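Local coordinates for cell wall surface anchor family protein (Streptococcus agalactiae, PDB 3PHS) that serves as a minor pilin, a cell-wall-anchored pilus subunit with an IgG-like domain that mediates adhesion to lung epithelial cells, at residues I17-D26 against P36-Y47; R27-P36 against D124-I132. All blocks are in the same frame, centred on the assembly; numbering follows the deposited sequence.

How the contacts relate
Contact 1 (17-26 with 36-47) and contact 2 (27-36 with 124-132) lie side by side in the N-terminal beta-sandwich, their centres about 9 Å apart. In the sheet that both reach, strand 13-21 pairs with strand 40-41 in contact 1 and runs parallel to strand 125-127 of contact 2; a probable hydrogen bond from Val18 N to Ile127 O, 2.8 Å, ties them. Pro36 belongs to both, meeting Leu20 and Ala22 in one and Tyr128 in the other. His19 ND1 also lies 3.5 Å from Ile131 CD1. Together they join the connection 22-39 to strands 13-21 and 125-127; they are structural packing, with no ligand between them.

Contact 1: I17-D26 against P36-Y47; sequences IVHLEARDID and PKEGTPIEGVLY
Glu21 and Thr40 form an antiparallel hydrogen-bonded pair, Glu21 N to Thr40 O at 2.9 Å and Thr40 N to Glu21 O at 3.0 Å, next to the non-hydrogen-bonded pair Leu20-Pro41. A third backbone bond, Ile42 N to His19 O at 3.1 Å, extends this short antiparallel pairing, whose strands are joined by a long connection rather than a tight turn. On the Leu20-Pro41 face, Leu20 forks: CD1 rests on Pro36 CG and CD2 lies against Pro41 CA. On the other face, Glu21 crosses Ile42 at about a right angle, its carboxylate carbon touching Ile42 CD1.

His19 is buried. With CG anti to its backbone N (chi1 -173°), the imidazole swings toward segment 36-47, where ND1 and Tyr47 OH share a 2.7 Å hydrogen bond in which either could donate. The two rings meet rim to rim, planes 61° apart. Val45 CG2 covers one imidazole face 3.9 Å from the centroid, while Ile42 CG1 sits at the edge beside CD2. Ile17 CG2 stands over one face of the Tyr47 ring, 3.5 Å from its centroid, in a CH-pi contact.

At the far end, Arg23 forms a side-on salt bridge with Asp26, NE to OD2 at 2.9 Å and NH2 to OD1, and the backbone N of Arg23 also donates to OD2. Glu38 CB packs on the carboxylate thus fixed, and Lys37 N bonds Asp26 O at 2.8 Å.

Segment 36-47 leaves the sheet of strand 13-21 at strand 40-41 and ends in strand 46-52 of the other sheet, to which Tyr47 belongs. This crossing is consistent with a two-sheet Ig-like sandwich, in whose interior Ile17 and Tyr47 meet Ala90 and Phe92 of strand 89-95, and His19 and Tyr47 touch Val114 of strand 109-121.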
loop_
_atom_site.group_PDB
_atom_site.type_symbol
_atom_site.label_atom_id
_atom_site.label_comp_id
_atom_site.label_asym_id
_atom_site.label_seq_id
_atom_site.Cartn_x
_atom_site.Cartn_y
_atom_site.Cartn_z
ATOM N N ILE A 17 -19.581 8.624 -3.960
ATOM C CA ILE A 17 -18.122 8.667 -3.846
ATOM C C ILE A 17 -17.609 8.552 -5.257
ATOM O O ILE A 17 -17.957 7.602 -5.951
ATOM C CB ILE A 17 -17.565 7.455 -3.006
ATOM C CG1 ILE A 17 -18.155 7.377 -1.581
ATOM C CG2 ILE A 17 -16.038 7.445 -2.975
ATOM C CD1 ILE A 17 -18.488 8.622 -0.936
ATOM N N VAL A 18 -16.790 9.510 -5.693
ATOM C CA VAL A 18 -16.281 9.510 -7.069
ATOM C C VAL A 18 -14.796 9.216 -7.034
ATOM O O VAL A 18 -14.002 10.017 -6.528
ATOM C CB VAL A 18 -16.561 10.860 -7.802
ATOM C CG1 VAL A 18 -16.285 10.758 -9.318
ATOM C CG2 VAL A 18 -18.011 11.300 -7.593
ATOM N N HIS A 19 -14.423 8.051 -7.567
ATOM C CA HIS A 19 -13.037 7.600 -7.534
ATOM C C HIS A 19 -12.325 7.908 -8.861
ATOM O O HIS A 19 -12.554 7.224 -9.852
ATOM C CB HIS A 19 -13.008 6.085 -7.239
ATOM C CG HIS A 19 -11.631 5.536 -7.024
ATOM N ND1 HIS A 19 -11.197 5.063 -5.804
ATOM C CD2 HIS A 19 -10.594 5.370 -7.882
ATOM C CE1 HIS A 19 -9.942 4.661 -5.909
ATOM N NE2 HIS A 19 -9.553 4.828 -7.161
ATOM N N LEU A 20 -11.481 8.947 -8.867
ATOM C CA LEU A 20 -10.768 9.410 -10.070
ATOM C C LEU A 20 -9.273 9.356 -9.848
ATOM O O LEU A 20 -8.775 9.793 -8.803
ATOM C CB LEU A 20 -11.153 10.861 -10.426
ATOM C CG LEU A 20 -12.658 11.122 -10.607
ATOM C CD1 LEU A 20 -12.942 12.602 -10.883
ATOM C CD2 LEU A 20 -13.203 10.233 -11.734
ATOM N N GLU A 21 -8.552 8.817 -10.826
ATOM C CA GLU A 21 -7.109 8.935 -10.819
ATOM C C GLU A 21 -6.769 10.215 -11.579
ATOM O O GLU A 21 -6.970 10.295 -12.791
ATOM C CB GLU A 21 -6.436 7.691 -11.436
ATOM C CG GLU A 21 -6.530 6.474 -10.499
ATOM C CD GLU A 21 -5.896 5.202 -11.054
ATOM O OE1 GLU A 21 -5.495 5.164 -12.243
ATOM O OE2 GLU A 21 -5.845 4.225 -10.283
ATOM N N ALA A 22 -6.280 11.200 -10.844
ATOM C CA ALA A 22 -6.002 12.525 -11.383
ATOM C C ALA A 22 -4.524 12.839 -11.210
ATOM O O ALA A 22 -3.858 12.256 -10.352
ATOM C CB ALA A 22 -6.866 13.580 -10.659
ATOM N N ARG A 23 -4.024 13.781 -12.002
ATOM C CA ARG A 23 -2.646 14.269 -11.867
ATOM C C ARG A 23 -2.552 15.298 -10.741
ATOM O O ARG A 23 -3.534 15.995 -10.450
ATOM C CB ARG A 23 -2.196 14.947 -13.176
ATOM C CG ARG A 23 -2.319 14.093 -14.458
ATOM C CD ARG A 23 -2.203 14.960 -15.726
ATOM N NE ARG A 23 -3.403 15.781 -15.976
ATOM C CZ ARG A 23 -3.602 16.528 -17.063
ATOM N NH1 ARG A 23 -2.692 16.562 -18.026
ATOM N NH2 ARG A 23 -4.711 17.256 -17.200
ATOM N N ASP A 24 -1.374 15.433 -10.131
ATOM C CA ASP A 24 -1.214 16.399 -9.044
ATOM C C ASP A 24 -1.717 17.775 -9.506
ATOM O O ASP A 24 -2.330 18.500 -8.723
ATOM C CB ASP A 24 0.238 16.487 -8.544
ATOM C CG ASP A 24 0.647 15.307 -7.650
ATOM O OD1 ASP A 24 -0.147 14.352 -7.448
ATOM O OD2 ASP A 24 1.795 15.340 -7.141
ATOM N N ILE A 25 -1.497 18.101 -10.784
ATOM C CA ILE A 25 -1.940 19.402 -11.332
ATOM C C ILE A 25 -3.463 19.542 -11.555
ATOM O O ILE A 25 -3.975 20.662 -11.627
ATOM C CB ILE A 25 -1.176 19.816 -12.624
ATOM C CG1 ILE A 25 -1.375 18.786 -13.742
ATOM C CG2 ILE A 25 0.302 20.022 -12.308
ATOM C CD1 ILE A 25 -1.884 19.374 -15.026
ATOM N N ASP A 26 -4.159 18.413 -11.668
ATOM C CA ASP A 26 -5.615 18.367 -11.753
ATOM C C ASP A 26 -6.257 18.612 -10.391
ATOM O O ASP A 26 -7.465 18.835 -10.306
ATOM C CB ASP A 26 -6.107 16.993 -12.261
ATOM C CG ASP A 26 -5.691 16.691 -13.702
ATOM O OD1 ASP A 26 -5.600 17.641 -14.509
ATOM O OD2 ASP A 26 -5.474 15.490 -14.025
ATOM N N PRO A 36 -11.658 17.200 -8.973
ATOM C CA PRO A 36 -10.446 17.566 -9.683
ATOM C C PRO A 36 -10.810 18.065 -11.087
ATOM O O PRO A 36 -11.913 17.784 -11.601
ATOM C CB PRO A 36 -9.643 16.250 -9.752
ATOM C CG PRO A 36 -10.617 15.186 -9.532
ATOM C CD PRO A 36 -11.711 15.763 -8.651
ATOM N N LYS A 37 -9.874 18.795 -11.682
ATOM C CA LYS A 37 -10.058 19.450 -12.976
ATOM C C LYS A 37 -10.163 18.440 -14.117
ATOM O O LYS A 37 -10.849 18.677 -15.118
ATOM C CB LYS A 37 -8.909 20.439 -13.203
ATOM C CG LYS A 37 -8.888 21.571 -12.165
ATOM C CD LYS A 37 -7.673 22.483 -12.338
ATOM C CE LYS A 37 -7.667 23.609 -11.284
ATOM N NZ LYS A 37 -6.493 24.559 -11.445
ATOM N N GLU A 38 -9.479 17.314 -13.939
ATOM C CA GLU A 38 -9.520 16.192 -14.858
ATOM C C GLU A 38 -9.375 14.973 -13.962
ATOM O O GLU A 38 -8.940 15.089 -12.804
ATOM C CB GLU A 38 -8.332 16.206 -15.835
ATOM C CG GLU A 38 -8.267 17.364 -16.858
ATOM C CD GLU A 38 -9.399 17.345 -17.866
ATOM O OE1 GLU A 38 -9.884 16.245 -18.221
ATOM O OE2 GLU A 38 -9.807 18.456 -18.309
ATOM N N GLY A 39 -9.700 13.804 -14.495
ATOM C CA GLY A 39 -9.544 12.577 -13.706
ATOM C C GLY A 39 -10.178 11.392 -14.384
ATOM O O GLY A 39 -11.246 11.512 -14.987
ATOM N N THR A 40 -9.545 10.231 -14.250
ATOM C CA THR A 40 -10.035 9.027 -14.916
ATOM C C THR A 40 -10.829 8.184 -13.933
ATOM O O THR A 40 -10.306 7.835 -12.876
ATOM C CB THR A 40 -8.853 8.167 -15.455
ATOM O OG1 THR A 40 -7.976 9.002 -16.215
ATOM C CG2 THR A 40 -9.368 7.018 -16.329
ATOM N N PRO A 41 -12.083 7.856 -14.272
ATOM C CA PRO A 41 -12.883 7.055 -13.361
ATOM C C PRO A 41 -12.362 5.648 -13.317
ATOM O O PRO A 41 -11.888 5.124 -14.356
ATOM C CB PRO A 41 -14.276 7.055 -14.004
ATOM C CG PRO A 41 -14.009 7.250 -15.449
ATOM C CD PRO A 41 -12.844 8.225 -15.479
ATOM N N ILE A 42 -12.434 5.056 -12.123
ATOM C CA ILE A 42 -12.043 3.671 -11.925
ATOM C C ILE A 42 -13.261 2.883 -11.488
ATOM O O ILE A 42 -13.907 3.221 -10.493
ATOM C CB ILE A 42 -10.929 3.497 -10.857
ATOM C CG1 ILE A 42 -9.740 4.438 -11.126
ATOM C CG2 ILE A 42 -10.498 2.000 -10.771
ATOM C CD1 ILE A 42 -9.055 4.225 -12.491
ATOM N N GLU A 43 -13.539 1.798 -12.205
ATOM C CA GLU A 43 -14.641 0.909 -11.832
ATOM C C GLU A 43 -14.137 -0.216 -10.907
ATOM O O GLU A 43 -12.958 -0.630 -10.984
ATOM C CB GLU A 43 -15.304 0.346 -13.110
ATOM C CG GLU A 43 -16.565 -0.522 -12.878
ATOM C CD GLU A 43 -16.250 -1.975 -12.511
ATOM O OE1 GLU A 43 -17.092 -2.630 -11.850
ATOM O OE2 GLU A 43 -15.153 -2.467 -12.856
ATOM N N GLY A 44 -15.026 -0.730 -10.060
ATOM C CA GLY A 44 -14.736 -1.937 -9.265
ATOM C C GLY A 44 -14.075 -1.715 -7.913
ATOM O O GLY A 44 -13.687 -2.685 -7.240
ATOM N N VAL A 45 -13.942 -0.456 -7.496
ATOM C CA VAL A 45 -13.347 -0.142 -6.195
ATOM C C VAL A 45 -14.425 -0.241 -5.124
ATOM O O VAL A 45 -15.513 0.361 -5.252
ATOM C CB VAL A 45 -12.644 1.269 -6.146
ATOM C CG1 VAL A 45 -12.026 1.552 -4.751
ATOM C CG2 VAL A 45 -11.550 1.386 -7.221
ATOM N N LEU A 46 -14.131 -1.034 -4.093
ATOM C CA LEU A 46 -15.062 -1.242 -2.991
ATOM C C LEU A 46 -14.901 -0.175 -1.927
ATOM O O LEU A 46 -13.831 -0.052 -1.321
ATOM C CB LEU A 46 -14.855 -2.643 -2.388
ATOM C CG LEU A 46 -15.703 -3.048 -1.184
ATOM C CD1 LEU A 46 -17.185 -2.755 -1.418
ATOM C CD2 LEU A 46 -15.476 -4.535 -0.950
ATOM N N TYR A 47 -15.966 0.605 -1.727
ATOM C CA TYR A 47 -16.044 1.583 -0.630
ATOM C C TYR A 47 -16.957 1.078 0.485
ATOM O O TYR A 47 -18.015 0.478 0.227
ATOM C CB TYR A 47 -16.526 2.961 -1.148
ATOM C CG TYR A 47 -15.393 3.746 -1.760
ATOM C CD1 TYR A 47 -15.095 3.637 -3.121
ATOM C CD2 TYR A 47 -14.575 4.550 -0.970
ATOM C CE1 TYR A 47 -14.028 4.344 -3.676
ATOM C CE2 TYR A 47 -13.488 5.245 -1.522
ATOM C CZ TYR A 47 -13.233 5.140 -2.873
ATOM O OH TYR A 47 -12.165 5.838 -3.411
HETATM O O HOH W 1 -4.239 23.296 -11.629
#

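Contact 2: R27-P36 against D124-I132; sequences RPNPQLEIAP and DKVIYPKII
Tyr128 packs against the connection just after the type I beta turn Gln31-Ile34, its backbone N donating to Leu32 O within the turn at 2.8 Å; here the long connection after strand 13-21 folds over the edge of a two-sheet sandwich consistent with the Ig-like fold of this pilin. Outward along the side chain, CB meets Arg27 NH2 at 3.6 Å. With CG anti to the carbonyl carbon (chi1 -65°), the ring is laid beneath Ala35, its CD2 touching Pro36 CD at 3.6 Å and its CD1 edge facing Leu32 O. Ala35 CA stands over the ring, 3.6 Å from the centroid, in a CH-pi contact, and Ala35 CB reaches CZ and OH.

The extended Arg27 grips the carbonyls beyond: NH2 bonds Tyr128 O at 2.8 Å within the guanidinium plane, while NH1 makes weak bonds to Tyr128 O and Pro129 O. Water 2 joins NH1 to Ile131 N. Farther along, Glu33 OE2 forms a long salt bridge with Lys125 NZ, which also pairs with Glu123. Arg27 NH2 donates to Gln31 O as well, 3.0 Å away, from the face of that carbonyl opposite Ile34 N.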
loop_
_atom_site.group_PDB
_atom_site.type_symbol
_atom_site.label_atom_id
_atom_site.label_comp_id
_atom_site.label_asym_id
_atom_site.label_seq_id
_atom_site.Cartn_x
_atom_site.Cartn_y
_atom_site.Cartn_z
ATOM N N ARG A 27 -5.475 18.529 -9.326
ATOM C CA ARG A 27 -6.074 18.642 -8.007
ATOM C C ARG A 27 -5.246 19.415 -7.002
ATOM O O ARG A 27 -4.835 18.849 -5.978
ATOM C CB ARG A 27 -6.438 17.261 -7.454
ATOM C CG ARG A 27 -7.611 17.347 -6.512
ATOM C CD ARG A 27 -7.948 16.013 -5.852
ATOM N NE ARG A 27 -9.053 16.251 -4.930
ATOM C CZ ARG A 27 -9.710 15.309 -4.269
ATOM N NH1 ARG A 27 -9.378 14.018 -4.403
ATOM N NH2 ARG A 27 -10.705 15.667 -3.469
ATOM N N PRO A 28 -5.010 20.712 -7.272
ATOM C CA PRO A 28 -4.301 21.547 -6.295
ATOM C C PRO A 28 -5.173 21.725 -5.059
ATOM O O PRO A 28 -6.403 21.728 -5.175
ATOM C CB PRO A 28 -4.147 22.900 -7.017
ATOM C CG PRO A 28 -5.292 22.942 -7.988
ATOM C CD PRO A 28 -5.541 21.504 -8.403
ATOM N N ASN A 29 -4.554 21.848 -3.890
ATOM C CA ASN A 29 -5.324 22.058 -2.647
ATOM C C ASN A 29 -6.538 21.103 -2.575
ATOM O O ASN A 29 -7.689 21.550 -2.516
ATOM C CB ASN A 29 -5.777 23.541 -2.541
ATOM C CG ASN A 29 -6.467 23.869 -1.206
ATOM O OD1 ASN A 29 -7.279 24.801 -1.122
ATOM N ND2 ASN A 29 -6.136 23.116 -0.162
ATOM N N PRO A 30 -6.292 19.778 -2.605
ATOM C CA PRO A 30 -7.436 18.862 -2.658
ATOM C C PRO A 30 -8.394 19.048 -1.469
ATOM O O PRO A 30 -7.958 19.166 -0.305
ATOM C CB PRO A 30 -6.786 17.466 -2.627
ATOM C CG PRO A 30 -5.402 17.686 -2.075
ATOM C CD PRO A 30 -5.000 19.067 -2.538
ATOM N N GLN A 31 -9.683 19.095 -1.781
ATOM C CA GLN A 31 -10.742 19.219 -0.794
ATOM C C GLN A 31 -11.817 18.209 -1.178
ATOM O O GLN A 31 -12.118 18.025 -2.353
ATOM C CB GLN A 31 -11.330 20.642 -0.747
ATOM C CG GLN A 31 -10.326 21.779 -0.425
ATOM C CD GLN A 31 -9.695 21.681 0.969
ATOM O OE1 GLN A 31 -8.489 21.923 1.146
ATOM N NE2 GLN A 31 -10.504 21.341 1.960
ATOM N N LEU A 32 -12.364 17.539 -0.173
ATOM C CA LEU A 32 -13.214 16.362 -0.386
ATOM C C LEU A 32 -14.376 16.617 -1.351
ATOM O O LEU A 32 -14.697 15.762 -2.165
ATOM C CB LEU A 32 -13.738 15.820 0.951
ATOM C CG LEU A 32 -12.783 14.910 1.729
ATOM C CD1 LEU A 32 -13.372 14.666 3.115
ATOM C CD2 LEU A 32 -12.526 13.546 1.024
ATOM N N GLU A 33 -14.996 17.791 -1.269
ATOM C CA GLU A 33 -16.161 18.033 -2.133
ATOM C C GLU A 33 -15.870 18.757 -3.447
ATOM O O GLU A 33 -16.785 18.949 -4.259
ATOM C CB GLU A 33 -17.284 18.717 -1.354
ATOM C CG GLU A 33 -17.901 17.830 -0.304
ATOM C CD GLU A 33 -18.934 18.577 0.502
ATOM O OE1 GLU A 33 -19.997 18.874 -0.050
ATOM O OE2 GLU A 33 -18.672 18.863 1.680
ATOM N N ILE A 34 -14.605 19.125 -3.672
ATOM C CA ILE A 34 -14.205 19.805 -4.923
ATOM C C ILE A 34 -13.670 18.807 -5.940
ATOM O O ILE A 34 -12.645 18.189 -5.685
ATOM C CB ILE A 34 -13.108 20.900 -4.658
ATOM C CG1 ILE A 34 -13.657 22.053 -3.798
ATOM C CG2 ILE A 34 -12.496 21.405 -5.972
ATOM C CD1 ILE A 34 -14.590 23.039 -4.543
ATOM N N ALA A 35 -14.355 18.670 -7.084
ATOM C CA ALA A 35 -13.899 17.792 -8.178
ATOM C C ALA A 35 -12.514 18.196 -8.678
ATOM O O ALA A 35 -12.214 19.387 -8.795
ATOM C CB ALA A 35 -14.900 17.794 -9.353
ATOM N N PRO A 36 -11.658 17.200 -8.973
ATOM C CA PRO A 36 -10.446 17.566 -9.683
ATOM C C PRO A 36 -10.810 18.065 -11.087
ATOM O O PRO A 36 -11.913 17.784 -11.601
ATOM C CB PRO A 36 -9.643 16.250 -9.752
ATOM C CG PRO A 36 -10.617 15.186 -9.532
ATOM C CD PRO A 36 -11.711 15.763 -8.651
ATOM N N ASP A 124 -27.454 15.833 0.940
ATOM C CA ASP A 124 -26.815 15.029 -0.122
ATOM C C ASP A 124 -25.373 15.487 -0.333
ATOM O O ASP A 124 -25.085 16.700 -0.319
ATOM C CB ASP A 124 -27.568 15.150 -1.438
ATOM C CG ASP A 124 -28.990 14.643 -1.352
ATOM O OD1 ASP A 124 -29.778 15.053 -2.214
ATOM O OD2 ASP A 124 -29.312 13.832 -0.464
ATOM N N LYS A 125 -24.475 14.528 -0.559
ATOM C CA LYS A 125 -23.045 14.834 -0.675
ATOM C C LYS A 125 -22.426 14.133 -1.864
ATOM O O LYS A 125 -22.761 12.979 -2.155
ATOM C CB LYS A 125 -22.296 14.376 0.591
ATOM C CG LYS A 125 -22.571 15.184 1.878
ATOM C CD LYS A 125 -21.862 16.527 1.844
ATOM C CE LYS A 125 -21.971 17.264 3.197
ATOM N NZ LYS A 125 -21.660 18.709 2.978
ATOM N N VAL A 126 -21.486 14.828 -2.512
ATOM C CA VAL A 126 -20.631 14.227 -3.543
ATOM C C VAL A 126 -19.175 14.409 -3.072
ATOM O O VAL A 126 -18.735 15.521 -2.791
ATOM C CB VAL A 126 -20.870 14.847 -4.928
ATOM C CG1 VAL A 126 -19.922 14.232 -5.982
ATOM C CG2 VAL A 126 -22.342 14.666 -5.360
ATOM N N ILE A 127 -18.441 13.312 -2.960
ATOM C CA ILE A 127 -17.102 13.392 -2.377
ATOM C C ILE A 127 -16.093 12.702 -3.286
ATOM O O ILE A 127 -16.414 11.696 -3.930
ATOM C CB ILE A 127 -17.026 12.795 -0.943
ATOM C CG1 ILE A 127 -17.358 11.338 -0.954
ATOM C CG2 ILE A 127 -17.927 13.569 0.105
ATOM C CD1 ILE A 127 -16.401 10.589 -0.126
ATOM N N TYR A 128 -14.889 13.268 -3.327
ATOM C CA TYR A 128 -13.802 12.805 -4.175
ATOM C C TYR A 128 -12.653 12.399 -3.243
ATOM O O TYR A 128 -11.899 13.267 -2.791
ATOM C CB TYR A 128 -13.350 13.921 -5.132
ATOM C CG TYR A 128 -14.420 14.335 -6.135
ATOM C CD1 TYR A 128 -15.408 15.259 -5.781
ATOM C CD2 TYR A 128 -14.458 13.784 -7.409
ATOM C CE1 TYR A 128 -16.435 15.622 -6.694
ATOM C CE2 TYR A 128 -15.465 14.145 -8.332
ATOM C CZ TYR A 128 -16.446 15.065 -7.953
ATOM O OH TYR A 128 -17.428 15.434 -8.845
ATOM N N PRO A 129 -12.541 11.095 -2.906
ATOM C CA PRO A 129 -11.447 10.746 -1.984
ATOM C C PRO A 129 -10.093 11.081 -2.607
ATOM O O PRO A 129 -9.975 11.119 -3.834
ATOM C CB PRO A 129 -11.607 9.230 -1.797
ATOM C CG PRO A 129 -13.074 8.973 -2.071
ATOM C CD PRO A 129 -13.387 9.920 -3.210
ATOM N N LYS A 130 -9.095 11.336 -1.767
ATOM C CA LYS A 130 -7.729 11.627 -2.233
ATOM C C LYS A 130 -7.069 10.307 -2.567
ATOM O O LYS A 130 -6.982 9.413 -1.721
ATOM C CB LYS A 130 -6.937 12.372 -1.156
ATOM C CG LYS A 130 -7.588 13.701 -0.777
ATOM C CD LYS A 130 -6.845 14.426 0.354
ATOM C CE LYS A 130 -7.679 15.603 0.867
ATOM N NZ LYS A 130 -7.200 16.058 2.211
ATOM N N ILE A 131 -6.668 10.165 -3.825
ATOM C CA ILE A 131 -6.257 8.875 -4.331
ATOM C C ILE A 131 -4.850 8.994 -4.886
ATOM O O ILE A 131 -4.574 9.881 -5.680
ATOM C CB ILE A 131 -7.237 8.377 -5.424
ATOM C CG1 ILE A 131 -8.588 8.008 -4.787
ATOM C CG2 ILE A 131 -6.688 7.125 -6.166
ATOM C CD1 ILE A 131 -9.744 8.197 -5.753
ATOM N N ILE A 132 -3.971 8.099 -4.454
ATOM C CA ILE A 132 -2.627 8.066 -5.017
ATOM C C ILE A 132 -2.488 6.832 -5.898
ATOM O O ILE A 132 -3.034 5.764 -5.588
ATOM C CB ILE A 132 -1.477 8.183 -3.964
ATOM C CG1 ILE A 132 -1.521 7.035 -2.958
ATOM C CG2 ILE A 132 -1.488 9.580 -3.270
ATOM C CD1 ILE A 132 -0.182 6.827 -2.207
HETATM O O HOH W 2 -7.230 12.492 -5.685
HETATM O O HOH W 3 -19.308 17.925 -4.282
HETATM O O HOH W 4 -21.231 17.606 -2.033
#